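PDB 2JJN: cytochrome P450 113A1 from Saccharopolyspora erythraea, which hydroxylates erythromycin D at C-12 to give erythromycin C, as a heme-dependent cytochrome P450 monooxygenase of erythromycin biosynthesis. Local coordinates for residues L63-T66 against A67-S71; P93-R96 against A97-V101; A268-P271 against G272-P275. The protein carries 2 engineered substitutions. All blocks are in the same frame, centred on the assembly; numbering follows the deposited sequence.

Contact 1 of 3, residues L63-T66 against A67-S71; sequences LRDT and ATFSS
D65 OD1 is gripped from two directions: the backbone N of T68 donates to it at 3.1 Å (N-H...O 161°), and water 1 donates to it at 2.8 Å. The amide of T68 lies 57° out of the carboxylate plane. The same water accepts from A67 N at 3.1 Å, bridging the aspartate to the turn that follows. The second carboxylate oxygen, OD2, takes the hydroxyl of T68, with OG1 2.6 Å away and also above the plane; T68 has a second conformer, so its hydroxyl bond is less certain than the backbone one. With CG anti to the backbone N (chi1 -177°), D65 swings its carboxylate forward over the next residues, where both oxygens meet T68.

D65 is also where the chain leaves the helix. It centres an inverse gamma turn, after which T66 to T68 return to helical backbone angles for one turn. That turn is closed by the backbone bond from F69 N to D65 O, 2.9 Å long. The same carbonyl oxygen lies at the edge of the F69 ring, near its plane, while T68 CG2 rests on one ring face.

The corner joins helix 56-64, the B helix of the P450 fold, to strand 69-70, an outermost strand of the mixed sheet. There S70 pairs with T294 of strand 290-295, its hydroxyl binds D91, and F69 packs against T299 and V301.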
ATOM      1  N   LEU A  63     -16.794  -2.122  -2.678  1.00 20.53           N
ATOM      2  CA  LEU A  63     -15.705  -2.183  -3.666  1.00 20.52           C
ATOM      3  C   LEU A  63     -16.106  -2.809  -4.973  1.00 21.59           C
ATOM      4  O   LEU A  63     -15.584  -2.416  -6.052  1.00 22.52           O
ATOM      5  CB  LEU A  63     -14.463  -2.885  -3.093  1.00 19.43           C
ATOM      6  CG  LEU A  63     -13.865  -2.216  -1.855  1.00 19.88           C
ATOM      7  CD1 LEU A  63     -12.717  -3.018  -1.188  1.00 19.32           C
ATOM      8  CD2 LEU A  63     -13.428  -0.774  -2.199  1.00 21.11           C
ATOM      9  N   ARG A  64     -17.047  -3.745  -4.970  1.00 21.43           N
ATOM     10  CA  ARG A  64     -17.442  -4.356  -6.239  1.00 22.58           C
ATOM     11  C   ARG A  64     -18.226  -3.435  -7.145  1.00 21.69           C
ATOM     12  O   ARG A  64     -18.094  -3.499  -8.382  1.00 24.41           O
ATOM     13  CB  ARG A  64     -18.293  -5.596  -5.954  1.00 23.89           C
ATOM     14  CG  ARG A  64     -18.432  -6.452  -7.146  1.00 29.19           C
ATOM     15  CD  ARG A  64     -19.801  -7.015  -7.251  1.00 37.67           C
ATOM     16  NE  ARG A  64     -20.861  -6.011  -7.378  1.00 41.85           N
ATOM     17  CZ  ARG A  64     -21.164  -5.338  -8.491  1.00 44.63           C
ATOM     18  NH1 ARG A  64     -20.490  -5.526  -9.630  1.00 46.23           N
ATOM     19  NH2 ARG A  64     -22.159  -4.465  -8.462  1.00 46.18           N
ATOM     20  N   ASP A  65     -19.093  -2.609  -6.558  1.00 16.47           N
ATOM     21  CA  ASP A  65     -20.048  -1.886  -7.341  1.00 14.41           C
ATOM     22  C   ASP A  65     -19.482  -0.534  -7.741  1.00 14.52           C
ATOM     23  O   ASP A  65     -19.679   0.449  -7.050  1.00 13.60           O
ATOM     24  CB  ASP A  65     -21.330  -1.763  -6.528  1.00 14.88           C
ATOM     25  CG  ASP A  65     -22.455  -1.082  -7.286  1.00 16.35           C
ATOM     26  OD1 ASP A  65     -22.273  -0.585  -8.451  1.00 17.67           O
ATOM     27  OD2 ASP A  65     -23.521  -0.971  -6.620  1.00 19.45           O
ATOM     28  N   THR A  66     -18.817  -0.483  -8.890  1.00 13.32           N
ATOM     29  CA  THR A  66     -18.162   0.728  -9.363  1.00 13.65           C
ATOM     30  C   THR A  66     -19.167   1.785  -9.849  1.00 12.36           C
ATOM     31  O   THR A  66     -18.881   3.011  -9.812  1.00 13.82           O
ATOM     32  CB  THR A  66     -17.135   0.438 -10.487  1.00 13.19           C
ATOM     33  OG1 THR A  66     -17.811  -0.163 -11.585  1.00 15.98           O
ATOM     34  CG2 THR A  66     -15.975  -0.439  -9.963  1.00 13.12           C
ATOM     35  N   ALA A  67     -20.337   1.333 -10.329  1.00 13.29           N
ATOM     36  CA  ALA A  67     -21.348   2.255 -10.813  1.00 14.03           C
ATOM     37  C   ALA A  67     -21.929   3.107  -9.700  1.00 13.35           C
ATOM     38  O   ALA A  67     -22.109   4.315  -9.862  1.00 14.17           O
ATOM     39  CB  ALA A  67     -22.478   1.471 -11.507  1.00 13.80           C
ATOM     40  N   THR A  68     -22.153   2.475  -8.544  1.00 12.38           N
ATOM     41  CA  THR A  68     -22.660   3.202  -7.379  1.00 12.35           C
ATOM     42  C   THR A  68     -21.557   3.901  -6.591  1.00 10.90           C
ATOM     43  O   THR A  68     -21.731   5.011  -6.107  1.00 11.81           O
ATOM     44  CB  THR A  68     -23.354   2.239  -6.400  1.00 11.79           C
ATOM     45  OG1 THR A  68     -24.346   1.490  -7.112  0.70 14.62           O
ATOM     46  CG2 THR A  68     -24.004   2.980  -5.186  0.70 10.51           C
ATOM     47  N   PHE A  69     -20.431   3.200  -6.430  1.00 10.72           N
ATOM     48  CA  PHE A  69     -19.350   3.674  -5.607  1.00 10.30           C
ATOM     49  C   PHE A  69     -18.152   4.002  -6.476  1.00 11.28           C
ATOM     50  O   PHE A  69     -17.319   3.156  -6.753  1.00 11.79           O
ATOM     51  CB  PHE A  69     -18.991   2.627  -4.533  1.00 10.57           C
ATOM     52  CG  PHE A  69     -20.144   2.344  -3.598  1.00  9.70           C
ATOM     53  CD1 PHE A  69     -20.895   1.200  -3.799  1.00 10.27           C
ATOM     54  CD2 PHE A  69     -20.463   3.229  -2.556  1.00  9.52           C
ATOM     55  CE1 PHE A  69     -22.010   0.894  -2.948  1.00 13.20           C
ATOM     56  CE2 PHE A  69     -21.588   2.949  -1.674  1.00  9.30           C
ATOM     57  CZ  PHE A  69     -22.322   1.772  -1.878  1.00 11.74           C
ATOM     58  N   SER A  70     -18.117   5.258  -6.882  1.00 10.85           N
ATOM     59  CA  SER A  70     -17.062   5.755  -7.779  1.00 11.00           C
ATOM     60  C   SER A  70     -15.704   5.865  -7.106  1.00 12.11           C
ATOM     61  O   SER A  70     -15.625   6.119  -5.897  1.00 11.52           O
ATOM     62  CB  SER A  70     -17.507   7.110  -8.350  1.00 12.27           C
ATOM     63  OG  SER A  70     -16.391   7.735  -9.009  1.00 12.79           O
ATOM     64  N   SER A  71     -14.621   5.673  -7.885  1.00 12.17           N
ATOM     65  CA  SER A  71     -13.293   5.860  -7.380  1.00 13.59           C
ATOM     66  C   SER A  71     -12.775   7.256  -7.603  1.00 15.18           C
ATOM     67  O   SER A  71     -11.649   7.547  -7.232  1.00 16.49           O
ATOM     68  CB  SER A  71     -12.314   4.855  -8.008  1.00 13.54           C
ATOM     69  OG  SER A  71     -12.545   3.580  -7.467  1.00 12.24           O
TER
HETATM   70  O   HOH W   1     -21.102  -1.611 -10.807  1.00 26.39           O

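Contact 2 of 3, residues P93-R96 against A97-V101; sequences PEHR and ALRKV. With HEM (protoporphyrin IX containing Fe), chain B; SO4 (sulfate ion), chain F.
H95 and R99, one helical turn apart, lie side by side pointing the same way, and both deliver an N-H to one heme propionate oxygen. NE2 of H95 donates to HEM O2D at 2.7 Å (165°), and NH1 of R99 reaches HEM O2D at 2.8 Å along a more bent path (145°). The propionate carboxylate carbon lies in the plane of the imidazole, at its edge, and O2D lies in the plane of the guanidinium; the two planes stand 67° apart. The other edge of R99 holds a sulfate, probably from the crystallisation liquor, with NE 2.9 Å from SO4 O2 and NH2 2.9 Å from SO4 O1.

Further out, CB of R99 sits over one face of the H95 ring, 4.2 Å from CE1. R99 bends at chi2, off a staggered value, which turns its guanidinium between the two anions. NH1 also donates to the carbonyl of F352, next to the axial cysteine C353, and the H95 ring meets that of H351, which is itself hydrogen-bonded to the heme.

Behind both side chains stands the backbone of helix 94-105, the C helix of the P450 fold; the helix, with its R99 N to H95 O bond of 2.8 Å, sets the two side chains one turn apart on the same face. R96 and K100, also a turn apart, run side by side the same way, K100 CE 4.1 Å from R96 CG.

Two donors converging on a single oxygen tie this propionate to the helix, and they would probably polarise the carboxylate and stabilise its negative charge.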
ATOM      1  N   PRO A  93     -16.012   3.358 -18.173  1.00 25.35           N
ATOM      2  CA  PRO A  93     -15.239   2.464 -19.059  1.00 25.77           C
ATOM      3  C   PRO A  93     -13.764   2.860 -19.250  1.00 24.40           C
ATOM      4  O   PRO A  93     -12.947   1.997 -19.600  1.00 25.25           O
ATOM      5  CB  PRO A  93     -15.990   2.571 -20.392  1.00 25.33           C
ATOM      6  CG  PRO A  93     -16.638   3.930 -20.377  1.00 27.84           C
ATOM      7  CD  PRO A  93     -16.859   4.311 -18.908  1.00 26.66           C
ATOM      8  N   GLU A  94     -13.441   4.114 -18.959  1.00 24.78           N
ATOM      9  CA  GLU A  94     -12.084   4.611 -19.139  1.00 24.80           C
ATOM     10  C   GLU A  94     -11.128   3.741 -18.331  1.00 23.77           C
ATOM     11  O   GLU A  94     -10.025   3.418 -18.778  1.00 23.18           O
ATOM     12  CB  GLU A  94     -11.942   6.109 -18.769  1.00 24.92           C
ATOM     13  CG  GLU A  94     -10.493   6.628 -18.991  0.50 27.06           C
ATOM     14  CD  GLU A  94     -10.245   8.092 -18.617  0.50 28.60           C
ATOM     15  OE1 GLU A  94      -9.140   8.591 -18.929  0.50 33.55           O
ATOM     16  OE2 GLU A  94     -11.123   8.747 -18.015  0.50 34.19           O
ATOM     17  N   HIS A  95     -11.531   3.370 -17.110  1.00 21.27           N
ATOM     18  CA  HIS A  95     -10.614   2.568 -16.294  1.00 21.27           C
ATOM     19  C   HIS A  95     -10.182   1.269 -16.977  1.00 22.38           C
ATOM     20  O   HIS A  95      -9.025   0.836 -16.866  1.00 21.83           O
ATOM     21  CB  HIS A  95     -11.237   2.215 -14.930  1.00 21.26           C
ATOM     22  CG  HIS A  95     -10.366   1.318 -14.107  1.00 19.79           C
ATOM     23  ND1 HIS A  95     -10.540  -0.052 -14.078  1.00 20.27           N
ATOM     24  CD2 HIS A  95      -9.264   1.579 -13.355  1.00 19.54           C
ATOM     25  CE1 HIS A  95      -9.609  -0.593 -13.304  1.00 20.04           C
ATOM     26  NE2 HIS A  95      -8.816   0.370 -12.871  1.00 20.71           N
ATOM     27  N   ARG A  96     -11.130   0.632 -17.653  1.00 23.09           N
ATOM     28  CA  ARG A  96     -10.859  -0.648 -18.255  1.00 24.05           C
ATOM     29  C   ARG A  96      -9.849  -0.468 -19.390  1.00 23.14           C
ATOM     30  O   ARG A  96      -8.932  -1.263 -19.504  1.00 24.03           O
ATOM     31  CB  ARG A  96     -12.148  -1.214 -18.804  1.00 26.32           C
ATOM     32  CG  ARG A  96     -11.969  -2.548 -19.445  1.00 29.49           C
ATOM     33  CD  ARG A  96     -13.276  -2.836 -20.169  1.00 36.00           C
ATOM     34  NE  ARG A  96     -14.317  -3.192 -19.212  1.00 42.41           N
ATOM     35  CZ  ARG A  96     -15.601  -2.886 -19.339  1.00 45.87           C
ATOM     36  NH1 ARG A  96     -16.026  -2.184 -20.389  1.00 48.44           N
ATOM     37  NH2 ARG A  96     -16.460  -3.288 -18.408  1.00 48.89           N
ATOM     38  N   ALA A  97     -10.044   0.580 -20.192  1.00 23.27           N
ATOM     39  CA  ALA A  97      -9.146   0.879 -21.334  1.00 22.31           C
ATOM     40  C   ALA A  97      -7.752   1.181 -20.791  1.00 22.26           C
ATOM     41  O   ALA A  97      -6.734   0.714 -21.343  1.00 23.45           O
ATOM     42  CB  ALA A  97      -9.648   2.056 -22.137  1.00 23.20           C
ATOM     43  N   LEU A  98      -7.700   2.010 -19.750  1.00 20.92           N
ATOM     44  CA  LEU A  98      -6.430   2.398 -19.206  1.00 20.53           C
ATOM     45  C   LEU A  98      -5.710   1.194 -18.575  1.00 20.39           C
ATOM     46  O   LEU A  98      -4.524   0.993 -18.764  1.00 20.47           O
ATOM     47  CB  LEU A  98      -6.624   3.545 -18.212  1.00 20.76           C
ATOM     48  CG  LEU A  98      -5.413   4.111 -17.547  0.80 22.62           C
ATOM     49  CD1 LEU A  98      -4.460   4.739 -18.605  0.80 24.46           C
ATOM     50  CD2 LEU A  98      -5.866   5.166 -16.569  0.80 23.40           C
ATOM     51  N   ARG A  99      -6.442   0.352 -17.838  1.00 20.02           N
ATOM     52  CA  ARG A  99      -5.826  -0.787 -17.199  1.00 20.92           C
ATOM     53  C   ARG A  99      -5.252  -1.753 -18.243  1.00 21.37           C
ATOM     54  O   ARG A  99      -4.165  -2.285 -18.055  1.00 21.22           O
ATOM     55  CB  ARG A  99      -6.842  -1.494 -16.263  1.00 22.13           C
ATOM     56  CG  ARG A  99      -6.261  -2.712 -15.610  1.00 25.85           C
ATOM     57  CD  ARG A  99      -6.008  -2.511 -14.154  1.00 26.87           C
ATOM     58  NE  ARG A  99      -5.495  -3.740 -13.521  1.00 23.31           N
ATOM     59  CZ  ARG A  99      -5.548  -3.983 -12.207  1.00 22.67           C
ATOM     60  NH1 ARG A  99      -6.076  -3.098 -11.379  1.00 19.71           N
ATOM     61  NH2 ARG A  99      -5.081  -5.136 -11.733  1.00 23.12           N
ATOM     62  N   LYS A 100      -5.949  -1.924 -19.360  1.00 20.53           N
ATOM     63  CA  LYS A 100      -5.427  -2.792 -20.409  1.00 21.95           C
ATOM     64  C   LYS A 100      -4.122  -2.270 -20.961  1.00 20.81           C
ATOM     65  O   LYS A 100      -3.182  -3.039 -21.189  1.00 21.36           O
ATOM     66  CB  LYS A 100      -6.427  -2.906 -21.544  1.00 22.08           C
ATOM     67  CG  LYS A 100      -7.545  -3.863 -21.238  1.00 25.96           C
ATOM     68  CD  LYS A 100      -8.544  -3.829 -22.381  1.00 30.19           C
ATOM     69  CE  LYS A 100      -9.695  -4.745 -22.055  1.00 35.62           C
ATOM     70  NZ  LYS A 100     -10.801  -4.447 -23.005  1.00 38.51           N
ATOM     71  N   VAL A 101      -4.092  -0.960 -21.216  1.00 20.15           N
ATOM     72  CA  VAL A 101      -2.882  -0.364 -21.771  1.00 20.19           C
ATOM     73  C   VAL A 101      -1.712  -0.556 -20.800  1.00 21.43           C
ATOM     74  O   VAL A 101      -0.623  -1.048 -21.179  1.00 21.70           O
ATOM     75  CB  VAL A 101      -3.077   1.133 -22.037  1.00 19.44           C
ATOM     76  CG1 VAL A 101      -1.750   1.754 -22.443  1.00 22.18           C
ATOM     77  CG2 VAL A 101      -4.099   1.368 -23.152  1.00 21.35           C
TER
HETATM   78  CHA HEM B 412      -4.234  -0.637  -6.207  1.00 12.24           C
HETATM   79  CHB HEM B 412      -2.714  -2.153  -1.825  1.00 10.52           C
HETATM   80  CHC HEM B 412       1.776  -2.635  -3.584  1.00 14.69           C
HETATM   81  CHD HEM B 412       0.433  -0.372  -7.676  1.00 13.38           C
HETATM   82  C1A HEM B 412      -4.182  -1.076  -4.900  1.00 11.79           C
HETATM   83  C2A HEM B 412      -5.346  -1.175  -4.012  1.00 11.12           C
HETATM   84  C3A HEM B 412      -4.929  -1.574  -2.808  1.00 10.18           C
HETATM   85  C4A HEM B 412      -3.490  -1.740  -2.872  1.00 10.32           C
HETATM   86  CMA HEM B 412      -5.788  -1.790  -1.543  1.00 10.50           C
HETATM   87  CAA HEM B 412      -6.806  -0.897  -4.416  1.00 11.83           C
HETATM   88  CBA HEM B 412      -7.131   0.585  -4.361  1.00 12.51           C
HETATM   89  CGA HEM B 412      -8.631   0.855  -4.498  1.00 13.91           C
HETATM   90  O1A HEM B 412      -9.427  -0.113  -4.657  1.00 13.54           O
HETATM   91  O2A HEM B 412      -8.991   2.075  -4.492  1.00 12.07           O
HETATM   92  C1B HEM B 412      -1.349  -2.427  -1.934  1.00 11.04           C
HETATM   93  C2B HEM B 412      -0.540  -3.010  -0.894  1.00 11.14           C
HETATM   94  C3B HEM B 412       0.714  -3.154  -1.385  1.00 12.51           C
HETATM   95  C4B HEM B 412       0.678  -2.647  -2.751  1.00 12.70           C
HETATM   96  CMB HEM B 412      -1.157  -3.361   0.476  1.00 12.64           C
HETATM   97  CAB HEM B 412       2.006  -3.682  -0.731  1.00 14.56           C
HETATM   98  CBB HEM B 412       1.943  -4.637   0.139  1.00 16.65           C
HETATM   99  C1C HEM B 412       1.801  -2.062  -4.838  1.00 13.35           C
HETATM  100  C2C HEM B 412       2.975  -1.978  -5.692  1.00 14.47           C
HETATM  101  C3C HEM B 412       2.604  -1.348  -6.827  1.00 13.07           C
HETATM  102  C4C HEM B 412       1.177  -1.033  -6.728  1.00 12.68           C
HETATM  103  CMC HEM B 412       4.359  -2.546  -5.278  1.00 15.87           C
HETATM  104  CAC HEM B 412       3.452  -0.953  -8.051  1.00 17.74           C
HETATM  105  CBC HEM B 412       4.408  -1.734  -8.555  1.00 22.66           C
HETATM  106  C1D HEM B 412      -0.920  -0.236  -7.604  1.00 11.76           C
HETATM  107  C2D HEM B 412      -1.687   0.396  -8.629  1.00 13.95           C
HETATM  108  C3D HEM B 412      -3.114   0.298  -8.195  1.00 12.38           C
HETATM  109  C4D HEM B 412      -3.093  -0.375  -6.930  1.00 10.73           C
HETATM  110  CMD HEM B 412      -1.156   1.053  -9.938  1.00 14.33           C
HETATM  111  CAD HEM B 412      -4.362   0.833  -8.920  1.00 11.56           C
HETATM  112  CBD HEM B 412      -4.994  -0.250  -9.816  1.00 11.86           C
HETATM  113  CGD HEM B 412      -6.268   0.260 -10.416  1.00 13.11           C
HETATM  114  O1D HEM B 412      -6.801   1.294  -9.978  1.00 12.77           O
HETATM  115  O2D HEM B 412      -6.754  -0.398 -11.360  1.00 12.70           O
HETATM  116  NA  HEM B 412      -3.044  -1.460  -4.170  1.00 10.32           N
HETATM  117  NB  HEM B 412      -0.580  -2.163  -3.063  1.00 10.64           N
HETATM  118  NC  HEM B 412       0.755  -1.455  -5.506  1.00 10.67           N
HETATM  119  ND  HEM B 412      -1.790  -0.692  -6.594  1.00 10.46           N
HETATM  120 FE   HEM B 412      -1.200  -1.593  -4.871  1.00 12.77          FE
HETATM  121  S   SO4 F 416      -4.361  -6.975 -15.057  0.80 43.54           S
HETATM  122  O1  SO4 F 416      -3.801  -6.873 -13.705  0.80 41.50           O
HETATM  123  O2  SO4 F 416      -4.732  -5.661 -15.564  0.80 40.49           O
HETATM  124  O3  SO4 F 416      -5.568  -7.783 -15.045  0.80 43.18           O
HETATM  125  O4  SO4 F 416      -3.350  -7.617 -15.899  0.80 42.04           O
HETATM  126  O   HOH W   2      -0.896   0.421  -3.997  1.00 27.42           O

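Contact 3 of 3, residues A268-P271 against G272-P275; sequences AEDP and GRIP
E269 and R273 cross at a slant, with the carboxylate and guanidinium planes 55° apart, yet their hydrogen bond is almost straight: NH1 of R273 lies 2.6 Å from E269 OE1 with an N-H...O angle of 176°. The oxygen sits in the guanidinium plane and uses its lone pair away from OE2. Both residues are modelled in two conformers, so the salt bridge is certain only for the copy described. NH1 also donates to the carbonyl of A266, in helix 262-269 ahead of E269.

D270 meets the same arginine from a different quarter. The two side chains run nearly at right angles, and CB of D270 lies over one guanidinium face, toward its rim, 3.7 Å from CZ. R273 is extended from CG to NE, a reach that carries its head past D270 to the glutamate.

This is the junction of the J and K helices of the P450 fold, helices 262-269 and 274-284. D270, the first residue beyond the former, forms an Asx turn: its OD1 accepts from G272 N at 2.9 Å, above the carboxylate plane. Its carbonyl O takes R273 N, also at 2.9 Å, and P271 O takes I274 N at 3.0 Å.

P271 CB faces the end of I274, 4.1 Å from CD1. The buried I274 continues inward onto L367 and E368 of helix 356-374, which A268 also touches through I371.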
ATOM      1  N   ALA A 268      13.174 -20.224   9.064  1.00 23.39           N
ATOM      2  CA  ALA A 268      14.593 -20.498   8.819  1.00 24.45           C
ATOM      3  C   ALA A 268      14.751 -21.962   8.478  1.00 25.22           C
ATOM      4  O   ALA A 268      15.565 -22.302   7.603  1.00 26.40           O
ATOM      5  CB  ALA A 268      15.462 -20.128  10.011  1.00 24.17           C
ATOM      6  N   GLU A 269      13.959 -22.825   9.132  1.00 24.96           N
ATOM      7  CA  GLU A 269      13.975 -24.289   8.847  1.00 26.49           C
ATOM      8  C   GLU A 269      13.388 -24.594   7.466  1.00 25.52           C
ATOM      9  O   GLU A 269      13.892 -25.440   6.722  1.00 26.80           O
ATOM     10  CB  GLU A 269      13.184 -25.035   9.919  1.00 27.61           C
ATOM     11  CG  GLU A 269      12.980 -26.543   9.664  0.50 27.82           C
ATOM     12  CD  GLU A 269      12.008 -27.204  10.642  0.50 29.26           C
ATOM     13  OE1 GLU A 269      10.833 -26.800  10.700  0.50 33.13           O
ATOM     14  OE2 GLU A 269      12.411 -28.158  11.340  0.50 33.72           O
ATOM     15  N   ASP A 270      12.334 -23.880   7.102  1.00 21.42           N
ATOM     16  CA  ASP A 270      11.742 -24.045   5.779  1.00 19.66           C
ATOM     17  C   ASP A 270      11.338 -22.679   5.226  1.00 18.24           C
ATOM     18  O   ASP A 270      10.199 -22.245   5.465  1.00 18.08           O
ATOM     19  CB  ASP A 270      10.491 -24.891   5.867  1.00 19.60           C
ATOM     20  CG  ASP A 270       9.864 -25.163   4.484  1.00 22.04           C
ATOM     21  OD1 ASP A 270      10.451 -24.733   3.465  1.00 22.05           O
ATOM     22  OD2 ASP A 270       8.773 -25.765   4.432  1.00 26.70           O
ATOM     23  N   PRO A 271      12.241 -22.024   4.468  1.00 17.92           N
ATOM     24  CA  PRO A 271      11.834 -20.739   3.883  1.00 17.37           C
ATOM     25  C   PRO A 271      10.606 -20.760   2.965  1.00 17.00           C
ATOM     26  O   PRO A 271      10.102 -19.687   2.602  1.00 15.55           O
ATOM     27  CB  PRO A 271      13.108 -20.255   3.143  1.00 17.30           C
ATOM     28  CG  PRO A 271      14.254 -20.936   3.941  1.00 19.67           C
ATOM     29  CD  PRO A 271      13.654 -22.329   4.159  1.00 19.24           C
ATOM     30  N   GLY A 272      10.116 -21.959   2.595  1.00 15.72           N
ATOM     31  CA  GLY A 272       8.882 -22.093   1.846  1.00 15.09           C
ATOM     32  C   GLY A 272       7.672 -21.582   2.607  1.00 13.97           C
ATOM     33  O   GLY A 272       6.620 -21.406   2.022  1.00 15.46           O
ATOM     34  N   ARG A 273       7.836 -21.434   3.928  1.00 14.28           N
ATOM     35  CA  ARG A 273       6.786 -20.893   4.818  1.00 15.11           C
ATOM     36  C   ARG A 273       6.640 -19.367   4.657  1.00 15.67           C
ATOM     37  O   ARG A 273       5.649 -18.787   5.115  1.00 15.22           O
ATOM     38  CB  ARG A 273       7.138 -21.196   6.286  1.00 14.89           C
ATOM     39  CG  ARG A 273       6.941 -22.700   6.647  0.50 15.60           C
ATOM     40  CD  ARG A 273       7.731 -23.153   7.888  0.50 15.55           C
ATOM     41  NE  ARG A 273       7.509 -24.586   8.077  0.50 16.93           N
ATOM     42  CZ  ARG A 273       8.268 -25.450   8.768  0.50 17.96           C
ATOM     43  NH1 ARG A 273       9.408 -25.108   9.399  0.50 14.81           N
ATOM     44  NH2 ARG A 273       7.867 -26.719   8.811  0.50 21.44           N
ATOM     45  N   ILE A 274       7.598 -18.719   3.987  1.00 19.28           N
ATOM     46  CA  ILE A 274       7.578 -17.263   3.955  1.00 19.09           C
ATOM     47  C   ILE A 274       6.388 -16.613   3.207  1.00 20.68           C
ATOM     48  O   ILE A 274       5.777 -15.670   3.729  1.00 21.40           O
ATOM     49  CB  ILE A 274       8.944 -16.739   3.531  1.00 18.66           C
ATOM     50  CG1 ILE A 274       9.930 -17.008   4.671  1.00 18.16           C
ATOM     51  CG2 ILE A 274       8.926 -15.284   3.079  1.00 19.86           C
ATOM     52  CD1 ILE A 274      11.401 -16.721   4.331  1.00 22.50           C
ATOM     53  N   PRO A 275       6.056 -17.087   1.986  1.00 20.81           N
ATOM     54  CA  PRO A 275       4.871 -16.510   1.345  1.00 19.20           C
ATOM     55  C   PRO A 275       3.633 -16.486   2.248  1.00 18.40           C
ATOM     56  O   PRO A 275       2.869 -15.481   2.218  1.00 19.07           O
ATOM     57  CB  PRO A 275       4.688 -17.410   0.102  1.00 20.27           C
ATOM     58  CG  PRO A 275       6.118 -17.768  -0.216  1.00 20.99           C
ATOM     59  CD  PRO A 275       6.720 -18.086   1.113  1.00 20.43           C
TER

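Overall arrangement
The three contacts come in series along the chain, contacts 1 and 3 at junctions between elements, contact 2 along one helix. Contacts 1 and 2 are neighbours on the same side of the molecule's centre, about 15 Å between centres and about 7 Å at the nearest atoms; helix 94-105 is the next regular element after strand 69-70. Contact 2 binds a heme propionate directly, whereas contact 1 lies near heme-binding R293 and H351 at the edge of the mixed sheet. Contact 3, between helices 262-269 and 274-284, is remote, its centre about 38 Å from contact 1 and about 37 Å from contact 2. Contact 2 thus secures one propionate, while contact 3 turns the chain at the surface.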